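Long-range contacts in probable glutathione S-transferase 5 (Caenorhabditis elegans, PDB 1ZL9), which conjugates reduced glutathione to a wide range of hydrophobic electrophiles of endogenous or exogenous origin, as a sigma-class glutathione transferase: residues Y4-F9 with Y29-V34; F22-Q27 with I192-K197; Q52-E57 with H67-F72. One frame throughout, in Å; residues are numbered along the deposited sequence.

Contact 1 of 3, residues Y4-F9 with Y29-V34; sequences YKLTYF and YEDNRV. With GSH (glutathione), chain C.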
loop_
_atom_site.group_PDB
_atom_site.type_symbol
_atom_site.label_atom_id
_atom_site.label_comp_id
_atom_site.label_asym_id
_atom_site.label_seq_id
_atom_site.Cartn_x
_atom_site.Cartn_y
_atom_site.Cartn_z
ATOM N N TYR A 4 11.235 9.709 -18.598
ATOM C CA TYR A 4 11.168 9.221 -17.221
ATOM C C TYR A 4 12.355 9.639 -16.403
ATOM O O TYR A 4 13.494 9.504 -16.858
ATOM C CB TYR A 4 11.126 7.694 -17.211
ATOM C CG TYR A 4 9.900 7.084 -17.784
ATOM C CD1 TYR A 4 8.686 7.135 -17.103
ATOM C CD2 TYR A 4 9.942 6.434 -19.042
ATOM C CE1 TYR A 4 7.568 6.489 -17.624
ATOM C CE2 TYR A 4 8.824 5.851 -19.564
ATOM C CZ TYR A 4 7.658 5.896 -18.879
ATOM O OH TYR A 4 6.569 5.311 -19.389
ATOM N N LYS A 5 12.088 10.130 -15.194
ATOM C CA LYS A 5 13.135 10.549 -14.248
ATOM C C LYS A 5 12.771 10.072 -12.847
ATOM O O LYS A 5 11.710 10.387 -12.336
ATOM C CB LYS A 5 13.313 12.070 -14.251
ATOM C CG LYS A 5 14.447 12.552 -13.323
ATOM C CD LYS A 5 14.562 14.083 -13.400
ATOM C CE LYS A 5 15.627 14.624 -12.503
ATOM N NZ LYS A 5 15.738 16.176 -12.591
ATOM N N LEU A 6 13.633 9.266 -12.242
ATOM C CA LEU A 6 13.342 8.707 -10.943
ATOM C C LEU A 6 14.233 9.419 -9.944
ATOM O O LEU A 6 15.437 9.461 -10.113
ATOM C CB LEU A 6 13.649 7.205 -10.903
ATOM C CG LEU A 6 13.409 6.517 -9.554
ATOM C CD1 LEU A 6 11.871 6.351 -9.276
ATOM C CD2 LEU A 6 14.048 5.133 -9.495
ATOM N N THR A 7 13.657 9.981 -8.913
ATOM C CA THR A 7 14.449 10.657 -7.885
ATOM C C THR A 7 14.363 9.864 -6.605
ATOM O O THR A 7 13.272 9.612 -6.081
ATOM C CB THR A 7 13.902 12.015 -7.678
ATOM O OG1 THR A 7 14.073 12.752 -8.877
ATOM C CG2 THR A 7 14.650 12.710 -6.629
ATOM N N TYR A 8 15.523 9.394 -6.153
ATOM C CA TYR A 8 15.614 8.692 -4.888
ATOM C C TYR A 8 17.012 8.926 -4.316
ATOM O O TYR A 8 17.789 9.609 -4.931
ATOM C CB TYR A 8 15.296 7.191 -5.094
ATOM C CG TYR A 8 15.151 6.371 -3.836
ATOM C CD1 TYR A 8 14.192 6.664 -2.910
ATOM C CD2 TYR A 8 16.043 5.291 -3.530
ATOM C CE1 TYR A 8 14.063 5.915 -1.753
ATOM C CE2 TYR A 8 15.923 4.577 -2.373
ATOM C CZ TYR A 8 14.938 4.868 -1.485
ATOM O OH TYR A 8 14.812 4.123 -0.307
ATOM N N PHE A 9 17.269 8.441 -3.112
ATOM C CA PHE A 9 18.610 8.442 -2.515
ATOM C C PHE A 9 19.588 7.507 -3.247
ATOM O O PHE A 9 19.188 6.696 -4.118
ATOM C CB PHE A 9 18.510 8.114 -1.039
ATOM C CG PHE A 9 17.698 9.116 -0.299
ATOM C CD1 PHE A 9 18.165 10.419 -0.166
ATOM C CD2 PHE A 9 16.425 8.794 0.177
ATOM C CE1 PHE A 9 17.374 11.402 0.488
ATOM C CE2 PHE A 9 15.650 9.754 0.809
ATOM C CZ PHE A 9 16.106 11.036 0.978
ATOM N N TYR A 29 15.828 5.978 -18.706
ATOM C CA TYR A 29 15.312 6.865 -17.666
ATOM C C TYR A 29 16.494 7.613 -17.057
ATOM O O TYR A 29 17.671 7.188 -17.120
ATOM C CB TYR A 29 14.468 6.078 -16.628
ATOM C CG TYR A 29 15.303 5.218 -15.695
ATOM C CD1 TYR A 29 15.901 4.024 -16.123
ATOM C CD2 TYR A 29 15.525 5.618 -14.399
ATOM C CE1 TYR A 29 16.688 3.274 -15.232
ATOM C CE2 TYR A 29 16.290 4.877 -13.522
ATOM C CZ TYR A 29 16.882 3.737 -13.940
ATOM O OH TYR A 29 17.641 3.042 -13.038
ATOM N N GLU A 30 16.203 8.715 -16.429
ATOM C CA GLU A 30 17.211 9.382 -15.623
ATOM C C GLU A 30 17.146 8.856 -14.185
ATOM O O GLU A 30 16.134 8.998 -13.496
ATOM C CB GLU A 30 17.014 10.893 -15.597
ATOM C CG GLU A 30 18.150 11.511 -14.776
ATOM C CD GLU A 30 18.162 13.012 -14.763
ATOM O OE1 GLU A 30 18.865 13.596 -13.840
ATOM O OE2 GLU A 30 17.468 13.574 -15.662
ATOM N N ASP A 31 18.240 8.253 -13.745
ATOM C CA ASP A 31 18.400 7.727 -12.378
ATOM C C ASP A 31 18.992 8.825 -11.520
ATOM O O ASP A 31 20.180 8.954 -11.450
ATOM C CB ASP A 31 19.312 6.524 -12.373
ATOM C CG ASP A 31 19.292 5.759 -11.033
ATOM O OD1 ASP A 31 18.313 5.926 -10.205
ATOM O OD2 ASP A 31 20.235 4.944 -10.807
ATOM N N ASN A 32 18.127 9.656 -10.946
ATOM C CA ASN A 32 18.520 10.820 -10.179
ATOM C C ASN A 32 18.660 10.494 -8.731
ATOM O O ASN A 32 17.669 10.358 -8.002
ATOM C CB ASN A 32 17.501 11.964 -10.395
ATOM C CG ASN A 32 17.879 13.246 -9.664
ATOM O OD1 ASN A 32 19.040 13.608 -9.644
ATOM N ND2 ASN A 32 16.879 13.959 -9.109
ATOM N N ARG A 33 19.897 10.428 -8.289
ATOM C CA ARG A 33 20.212 10.008 -6.950
ATOM C C ARG A 33 20.590 11.218 -6.100
ATOM O O ARG A 33 21.506 11.995 -6.417
ATOM C CB ARG A 33 21.330 9.000 -6.946
ATOM C CG ARG A 33 21.013 7.694 -7.621
ATOM C CD ARG A 33 22.167 6.737 -7.783
ATOM N NE ARG A 33 21.678 5.532 -8.451
ATOM C CZ ARG A 33 21.552 4.339 -7.855
ATOM N NH1 ARG A 33 21.967 4.156 -6.602
ATOM N NH2 ARG A 33 20.995 3.332 -8.493
ATOM N N VAL A 34 19.901 11.370 -4.985
ATOM C CA VAL A 34 20.092 12.579 -4.232
ATOM C C VAL A 34 20.955 12.335 -3.043
ATOM O O VAL A 34 20.911 11.286 -2.376
ATOM C CB VAL A 34 18.815 13.297 -3.813
ATOM C CG1 VAL A 34 17.843 13.216 -4.817
ATOM C CG2 VAL A 34 18.344 12.772 -2.536
HETATM N N1 GSH C . 5.204 5.098 1.879
HETATM C CA1 GSH C . 6.484 5.512 1.412
HETATM C C1 GSH C . 6.839 4.936 0.102
HETATM O O11 GSH C . 7.393 5.647 -0.888
HETATM O O12 GSH C . 6.702 3.661 -0.027
HETATM C CB1 GSH C . 7.548 6.057 2.312
HETATM C CG1 GSH C . 8.518 7.071 1.685
HETATM C CD1 GSH C . 9.653 7.348 2.652
HETATM O OE1 GSH C . 9.497 6.923 3.933
HETATM N N2 GSH C . 10.733 8.029 2.266
HETATM C CA2 GSH C . 11.886 8.170 3.105
HETATM C C2 GSH C . 12.270 9.620 3.075
HETATM O O2 GSH C . 12.147 10.233 1.857
HETATM C CB2 GSH C . 12.917 7.258 2.450
HETATM S SG2 GSH C . 14.476 7.378 3.348
HETATM N N3 GSH C . 12.756 10.247 4.120
HETATM C CA3 GSH C . 13.328 11.595 4.101
HETATM C C3 GSH C . 12.359 12.598 4.673
HETATM O O31 GSH C . 11.108 12.148 5.115
HETATM O O32 GSH C . 12.614 13.886 4.739
HETATM O O HOH W 1 17.125 16.548 -14.912
#
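The opening beta-alpha-beta unit of the thioredoxin-like domain closes where Tyr4-Phe9 and Tyr29-Val34 run side by side as parallel strands. A ladder of backbone hydrogen bonds joins them. Leu6 gives its N-H to Glu30 O at 2.8 Å and takes Asn32 N on its own carbonyl, while Tyr8 in the same way donates to Asn32 O and accepts from Val34 N. The first rung, Glu30 N to Tyr4 O, is 2.9 Å long.

On the sheet face that carries Lys5, Thr7, Glu30 and Asn32, polar side chains pair across the strands. Lys5 and Glu30, both fully extended, lie alongside each other, with Lys5 CE 3.7 Å from Glu30 OE1. Their charged ends stop short of a salt bridge; a water accepts from Lys5 NZ and donates to Glu30 OE2. Asn32 CG stands anti to the backbone N (chi1 -178°), which lays the amide beside Thr7; ND2 donates to Thr7 OG1 at 3.1 Å, nearly straight at 169° and within the amide plane.

Helix 16-25, the connection of this right-handed crossover, packs on the other face. There Arg33 grips Asp31 side-on, its NE and NH2 both reaching the single oxygen OD2, with NE 2.8 Å from it. Asp31 OD1 has a second partner, Arg19 of that helix, so the carboxylate ties strand 30-34 to the crossover helix.

Toward the active site, Phe9 CD1 presses on Val34 CG2 at 3.3 Å, a tight approach. The far side of the same ring reaches glutathione, Phe9 CE2 lying 3.7 Å from the ligand's SG2. Neighbouring Tyr8, a probable glutathione-binding residue, receives a hydrogen bond on its OH from Ala14 N.

Contact 2 of 3, residues F22-Q27 with I192-K197; sequences FAYAGQ and IPQIKK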
loop_
_atom_site.group_PDB
_atom_site.type_symbol
_atom_site.label_atom_id
_atom_site.label_comp_id
_atom_site.label_asym_id
_atom_site.label_seq_id
_atom_site.Cartn_x
_atom_site.Cartn_y
_atom_site.Cartn_z
ATOM N N PHE A 22 12.503 -0.760 -15.109
ATOM C CA PHE A 22 13.096 -0.113 -16.266
ATOM C C PHE A 22 14.199 -0.949 -16.928
ATOM O O PHE A 22 14.262 -1.012 -18.184
ATOM C CB PHE A 22 13.720 1.230 -15.929
ATOM C CG PHE A 22 12.746 2.343 -15.658
ATOM C CD1 PHE A 22 11.722 2.677 -16.551
ATOM C CD2 PHE A 22 12.899 3.101 -14.514
ATOM C CE1 PHE A 22 10.871 3.718 -16.295
ATOM C CE2 PHE A 22 12.064 4.194 -14.266
ATOM C CZ PHE A 22 11.049 4.506 -15.129
ATOM N N ALA A 23 15.082 -1.568 -16.127
ATOM C CA ALA A 23 16.118 -2.419 -16.653
ATOM C C ALA A 23 15.501 -3.588 -17.399
ATOM O O ALA A 23 15.952 -3.902 -18.495
ATOM C CB ALA A 23 17.086 -2.926 -15.554
ATOM N N TYR A 24 14.527 -4.281 -16.807
ATOM C CA TYR A 24 13.859 -5.391 -17.498
ATOM C C TYR A 24 13.305 -5.004 -18.855
ATOM O O TYR A 24 13.493 -5.708 -19.869
ATOM C CB TYR A 24 12.703 -5.967 -16.687
ATOM C CG TYR A 24 12.144 -7.221 -17.297
ATOM C CD1 TYR A 24 10.961 -7.185 -18.009
ATOM C CD2 TYR A 24 12.790 -8.408 -17.163
ATOM C CE1 TYR A 24 10.456 -8.303 -18.584
ATOM C CE2 TYR A 24 12.312 -9.551 -17.768
ATOM C CZ TYR A 24 11.120 -9.481 -18.489
ATOM O OH TYR A 24 10.600 -10.606 -19.099
ATOM N N ALA A 25 12.660 -3.851 -18.892
ATOM C CA ALA A 25 12.012 -3.384 -20.094
ATOM C C ALA A 25 12.952 -2.790 -21.065
ATOM O O ALA A 25 12.563 -2.467 -22.163
ATOM C CB ALA A 25 10.865 -2.302 -19.722
ATOM N N GLY A 26 14.208 -2.565 -20.705
ATOM C CA GLY A 26 15.095 -1.816 -21.579
ATOM C C GLY A 26 14.771 -0.335 -21.772
ATOM O O GLY A 26 15.154 0.268 -22.818
ATOM N N GLN A 27 14.106 0.278 -20.782
ATOM C CA GLN A 27 13.613 1.629 -20.927
ATOM C C GLN A 27 14.594 2.589 -20.374
ATOM O O GLN A 27 14.991 2.470 -19.188
ATOM C CB GLN A 27 12.333 1.802 -20.139
ATOM C CG GLN A 27 11.797 3.214 -20.109
ATOM C CD GLN A 27 11.165 3.561 -21.410
ATOM O OE1 GLN A 27 11.393 4.644 -21.910
ATOM N NE2 GLN A 27 10.428 2.600 -21.997
ATOM N N ILE A 192 18.009 -13.442 -14.452
ATOM C CA ILE A 192 17.425 -12.905 -15.675
ATOM C C ILE A 192 18.426 -11.937 -16.287
ATOM O O ILE A 192 18.932 -11.078 -15.572
ATOM C CB ILE A 192 16.032 -12.237 -15.389
ATOM C CG1 ILE A 192 15.062 -13.305 -14.921
ATOM C CG2 ILE A 192 15.557 -11.469 -16.636
ATOM C CD1 ILE A 192 13.751 -12.782 -14.362
ATOM N N PRO A 193 18.752 -12.034 -17.580
ATOM C CA PRO A 193 19.873 -11.231 -18.105
ATOM C C PRO A 193 19.849 -9.743 -17.832
ATOM O O PRO A 193 20.885 -9.214 -17.394
ATOM C CB PRO A 193 19.853 -11.597 -19.598
ATOM C CG PRO A 193 19.330 -13.021 -19.575
ATOM C CD PRO A 193 18.170 -12.900 -18.636
ATOM N N GLN A 194 18.716 -9.067 -18.041
ATOM C CA GLN A 194 18.626 -7.623 -17.823
ATOM C C GLN A 194 18.907 -7.276 -16.355
ATOM O O GLN A 194 19.543 -6.268 -16.040
ATOM C CB GLN A 194 17.207 -7.071 -18.153
ATOM C CG GLN A 194 16.769 -7.299 -19.527
ATOM C CD GLN A 194 15.926 -8.524 -19.673
ATOM O OE1 GLN A 194 16.416 -9.650 -19.456
ATOM N NE2 GLN A 194 14.655 -8.323 -20.014
ATOM N N ILE A 195 18.415 -8.135 -15.481
ATOM C CA ILE A 195 18.563 -7.978 -14.058
ATOM C C ILE A 195 19.998 -8.242 -13.610
ATOM O O ILE A 195 20.528 -7.442 -12.843
ATOM C CB ILE A 195 17.543 -8.851 -13.279
ATOM C CG1 ILE A 195 16.080 -8.565 -13.727
ATOM C CG2 ILE A 195 17.619 -8.671 -11.791
ATOM C CD1 ILE A 195 15.674 -7.051 -13.687
ATOM N N LYS A 196 20.614 -9.296 -14.124
ATOM C CA LYS A 196 21.973 -9.652 -13.810
ATOM C C LYS A 196 22.894 -8.526 -14.260
ATOM O O LYS A 196 23.778 -8.079 -13.519
ATOM C CB LYS A 196 22.323 -11.021 -14.461
ATOM C CG LYS A 196 23.743 -11.531 -14.142
ATOM C CD LYS A 196 24.039 -12.905 -14.826
ATOM C CE LYS A 196 25.410 -13.520 -14.405
ATOM N NZ LYS A 196 26.513 -12.607 -14.857
ATOM N N LYS A 197 22.657 -7.996 -15.447
ATOM C CA LYS A 197 23.444 -6.877 -15.941
ATOM C C LYS A 197 23.334 -5.619 -15.055
ATOM O O LYS A 197 24.351 -5.009 -14.718
ATOM C CB LYS A 197 22.968 -6.563 -17.362
ATOM C CG LYS A 197 23.640 -5.366 -18.067
ATOM C CD LYS A 197 25.084 -5.718 -18.486
ATOM C CE LYS A 197 25.748 -4.549 -19.230
ATOM N NZ LYS A 197 27.142 -4.940 -19.702
HETATM O O HOH W 2 12.872 -10.745 -21.086
#
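With CG anti to the backbone N (chi1 -172°), the ring of Tyr24 swings out from the last turn of helix 16-25 to lie beside the start of helix 193-201, where Gln194 bends back to meet it. The bend comes at chi2, 96°, and brings the amide nitrogen over the rim of one ring face and close to the Tyr24 backbone. Gln194 NE2 sits 3.3 Å above the ring plane, displaced toward the rim nearest CD2, and the planes of ring and amide are 23° apart.

The same nitrogen donates to Tyr24 O at 2.9 Å, meeting a lone pair in the carbonyl plane. NE2 thus lies over the tyrosine ring's rim while binding the tyrosine's own carbonyl. A water accepts from Gln194 NE2 and makes a weak bond with Tyr24 OH, bridging the two side chains.

Apolar contacts flank this polar centre. Ile192, the N-cap residue of helix 193-201, brings CG2 to the ring edge, 3.9 Å from Tyr24 CE2, and Ile195 CD1 approaches Tyr24 CB at 4.4 Å. Gln194 CB packs against the backbone, 3.4 Å from Ala23 O.

The pairing is a helix-to-helix contact at the surface of the two-domain glutathione transferase fold, joining the thioredoxin-like N-terminal domain to the last helix of the all-helical C-terminal domain.

Contact 3 of 3, residues Q52-E57 with H67-F72; sequences QLPFLE and HAIARF. With GSH (glutathione), chain C.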
loop_
_atom_site.group_PDB
_atom_site.type_symbol
_atom_site.label_atom_id
_atom_site.label_comp_id
_atom_site.label_asym_id
_atom_site.label_seq_id
_atom_site.Cartn_x
_atom_site.Cartn_y
_atom_site.Cartn_z
ATOM N N GLN A 52 8.656 13.325 0.421
ATOM C CA GLN A 52 9.519 12.150 0.620
ATOM C C GLN A 52 9.920 11.534 -0.733
ATOM O O GLN A 52 9.271 11.839 -1.745
ATOM C CB GLN A 52 8.806 11.081 1.479
ATOM C CG GLN A 52 8.602 11.591 2.927
ATOM C CD GLN A 52 8.291 10.508 3.876
ATOM O OE1 GLN A 52 9.083 10.231 4.804
ATOM N NE2 GLN A 52 7.148 9.863 3.674
ATOM N N LEU A 53 10.965 10.684 -0.734
ATOM C CA LEU A 53 11.396 9.948 -1.923
ATOM C C LEU A 53 11.019 8.467 -1.718
ATOM O O LEU A 53 10.889 8.013 -0.585
ATOM C CB LEU A 53 12.940 10.059 -2.094
ATOM C CG LEU A 53 13.509 11.475 -2.076
ATOM C CD1 LEU A 53 15.048 11.521 -2.392
ATOM C CD2 LEU A 53 12.672 12.321 -3.059
ATOM N N PRO A 54 10.850 7.707 -2.789
ATOM C CA PRO A 54 11.004 8.174 -4.177
ATOM C C PRO A 54 9.846 8.944 -4.777
ATOM O O PRO A 54 8.727 8.932 -4.249
ATOM C CB PRO A 54 11.145 6.838 -4.944
ATOM C CG PRO A 54 10.266 5.901 -4.156
ATOM C CD PRO A 54 10.472 6.284 -2.742
ATOM N N PHE A 55 10.122 9.662 -5.860
ATOM C CA PHE A 55 9.074 10.103 -6.754
ATOM C C PHE A 55 9.573 10.007 -8.170
ATOM O O PHE A 55 10.780 10.002 -8.418
ATOM C CB PHE A 55 8.494 11.492 -6.398
ATOM C CG PHE A 55 9.436 12.634 -6.627
ATOM C CD1 PHE A 55 9.535 13.239 -7.869
ATOM C CD2 PHE A 55 10.224 13.090 -5.607
ATOM C CE1 PHE A 55 10.424 14.337 -8.064
ATOM C CE2 PHE A 55 11.065 14.173 -5.764
ATOM C CZ PHE A 55 11.163 14.814 -6.991
ATOM N N LEU A 56 8.629 9.808 -9.081
ATOM C CA LEU A 56 8.919 9.609 -10.478
ATOM C C LEU A 56 8.335 10.800 -11.219
ATOM O O LEU A 56 7.237 11.233 -10.914
ATOM C CB LEU A 56 8.248 8.349 -10.989
ATOM C CG LEU A 56 8.290 8.088 -12.476
ATOM C CD1 LEU A 56 9.677 7.578 -12.818
ATOM C CD2 LEU A 56 7.225 7.103 -12.953
ATOM N N GLU A 57 9.086 11.320 -12.159
ATOM C CA GLU A 57 8.543 12.318 -13.102
ATOM C C GLU A 57 8.312 11.721 -14.493
ATOM O O GLU A 57 9.201 11.048 -15.048
ATOM C CB GLU A 57 9.497 13.485 -13.173
ATOM C CG GLU A 57 9.403 14.429 -12.012
ATOM C CD GLU A 57 10.619 15.389 -11.987
ATOM O OE1 GLU A 57 11.725 15.050 -11.496
ATOM O OE2 GLU A 57 10.477 16.490 -12.506
ATOM N N HIS A 67 5.255 1.972 -4.092
ATOM C CA HIS A 67 4.390 0.952 -4.655
ATOM C C HIS A 67 3.549 1.541 -5.802
ATOM O O HIS A 67 3.323 0.841 -6.783
ATOM C CB HIS A 67 3.459 0.265 -3.646
ATOM C CG HIS A 67 4.128 -0.710 -2.719
ATOM N ND1 HIS A 67 4.336 -2.009 -3.029
ATOM C CD2 HIS A 67 4.428 -0.624 -1.410
ATOM C CE1 HIS A 67 4.951 -2.631 -2.044
ATOM N NE2 HIS A 67 5.033 -1.807 -1.045
ATOM N N ALA A 68 3.117 2.811 -5.659
ATOM C CA ALA A 68 2.322 3.416 -6.734
ATOM C C ALA A 68 3.152 3.579 -7.990
ATOM O O ALA A 68 2.664 3.337 -9.069
ATOM C CB ALA A 68 1.650 4.738 -6.306
ATOM N N ILE A 69 4.415 3.989 -7.851
ATOM C CA ILE A 69 5.334 4.046 -8.936
ATOM C C ILE A 69 5.587 2.689 -9.578
ATOM O O ILE A 69 5.497 2.573 -10.779
ATOM C CB ILE A 69 6.627 4.681 -8.457
ATOM C CG1 ILE A 69 6.387 6.140 -8.000
ATOM C CG2 ILE A 69 7.675 4.693 -9.532
ATOM C CD1 ILE A 69 7.485 6.715 -7.138
ATOM N N ALA A 70 5.930 1.674 -8.781
ATOM C CA ALA A 70 6.262 0.357 -9.316
ATOM C C ALA A 70 5.053 -0.200 -10.068
ATOM O O ALA A 70 5.166 -0.779 -11.165
ATOM C CB ALA A 70 6.638 -0.581 -8.156
ATOM N N ARG A 71 3.870 0.015 -9.501
ATOM C CA ARG A 71 2.631 -0.499 -10.130
ATOM C C ARG A 71 2.347 0.227 -11.459
ATOM O O ARG A 71 1.991 -0.392 -12.459
ATOM C CB ARG A 71 1.422 -0.409 -9.185
ATOM C CG ARG A 71 0.098 -0.950 -9.807
ATOM C CD ARG A 71 -1.055 -1.080 -8.877
ATOM N NE ARG A 71 -0.731 -2.168 -7.985
ATOM C CZ ARG A 71 -0.194 -2.059 -6.782
ATOM N NH1 ARG A 71 -0.057 -0.877 -6.138
ATOM N NH2 ARG A 71 0.171 -3.163 -6.168
ATOM N N PHE A 72 2.554 1.529 -11.482
ATOM C CA PHE A 72 2.310 2.306 -12.676
ATOM C C PHE A 72 3.255 1.840 -13.776
ATOM O O PHE A 72 2.825 1.505 -14.907
ATOM C CB PHE A 72 2.550 3.785 -12.390
ATOM C CG PHE A 72 2.629 4.625 -13.645
ATOM C CD1 PHE A 72 1.485 4.937 -14.335
ATOM C CD2 PHE A 72 3.839 5.128 -14.114
ATOM C CE1 PHE A 72 1.543 5.728 -15.500
ATOM C CE2 PHE A 72 3.891 5.852 -15.300
ATOM C CZ PHE A 72 2.757 6.168 -15.969
HETATM N N1 GSH C . 5.204 5.098 1.879
HETATM C CA1 GSH C . 6.484 5.512 1.412
HETATM C C1 GSH C . 6.839 4.936 0.102
HETATM O O11 GSH C . 7.393 5.647 -0.888
HETATM O O12 GSH C . 6.702 3.661 -0.027
HETATM C CB1 GSH C . 7.548 6.057 2.312
HETATM C CG1 GSH C . 8.518 7.071 1.685
HETATM C CD1 GSH C . 9.653 7.348 2.652
HETATM O OE1 GSH C . 9.497 6.923 3.933
HETATM N N2 GSH C . 10.733 8.029 2.266
HETATM C CA2 GSH C . 11.886 8.170 3.105
HETATM C C2 GSH C . 12.270 9.620 3.075
HETATM O O2 GSH C . 12.147 10.233 1.857
HETATM C CB2 GSH C . 12.917 7.258 2.450
HETATM S SG2 GSH C . 14.476 7.378 3.348
HETATM N N3 GSH C . 12.756 10.247 4.120
HETATM C CA3 GSH C . 13.328 11.595 4.101
HETATM C C3 GSH C . 12.359 12.598 4.673
HETATM O O31 GSH C . 11.108 12.148 5.115
HETATM O O32 GSH C . 12.614 13.886 4.739
#
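Ile69 reaches from helix 66-76 to the strand that follows the glutathione-binding loop. From its CB, the branch CG2, anti to the backbone N, meets Leu56 CB at 4.0 Å, and CG1 runs past that same Leu56 CB at 4.2 Å. From CG1 the chain continues extended (chi2 163°), carrying CD1 to the strand backbone, where it lies 3.8 Å from both Phe55 CA and Leu56 N. Ile69 CD1 also touches Pro54 CG at 4.2 Å.

This is the beta-beta-alpha half of the thioredoxin-like domain: strand 55-58 pairs antiparallel with 61-64, and helix 66-76 packs across the sheet. One turn further along this helix, Phe72 CD2 lies 4.1 Å from Leu56 CD2, the two side chains crossing at about a right angle; Trp85 of the second subunit meets Phe72 edge-to-face, so the apolar layer continues into the dimer interface.

The peptide bond before Pro54 is cis, as is usual at this place in the thioredoxin fold. Beside it, Leu53 holds glutathione through its backbone: Leu53 N donates to the ligand's O2 at 2.9 Å (170°), and its carbonyl accepts from the ligand's N2.

How the contacts relate
Contacts 1 and 3 belong to one sheet, since strands 4-9 and 55-58 are neighbours in it, joined by probable backbone hydrogen bonds from Glu57 N to Lys5 O and from Thr7 N to Phe55 O. Both also border glutathione. Their chemistry differs: contact 1, partly buried, is a hydrogen-bonded strand pair with polar side chains paired on one sheet face, whereas contact 3 is wholly buried and apolar between its segments. Contact 2 lies at the surface, away from the ligand, with one hydrogen bond, from a glutamine side-chain amide to a backbone carbonyl, and apolar packing beside it. Phe22, in segment 22-27 though not touching 192-197, stacks on Tyr29 of contact 1 and touches Leu56 of contact 3.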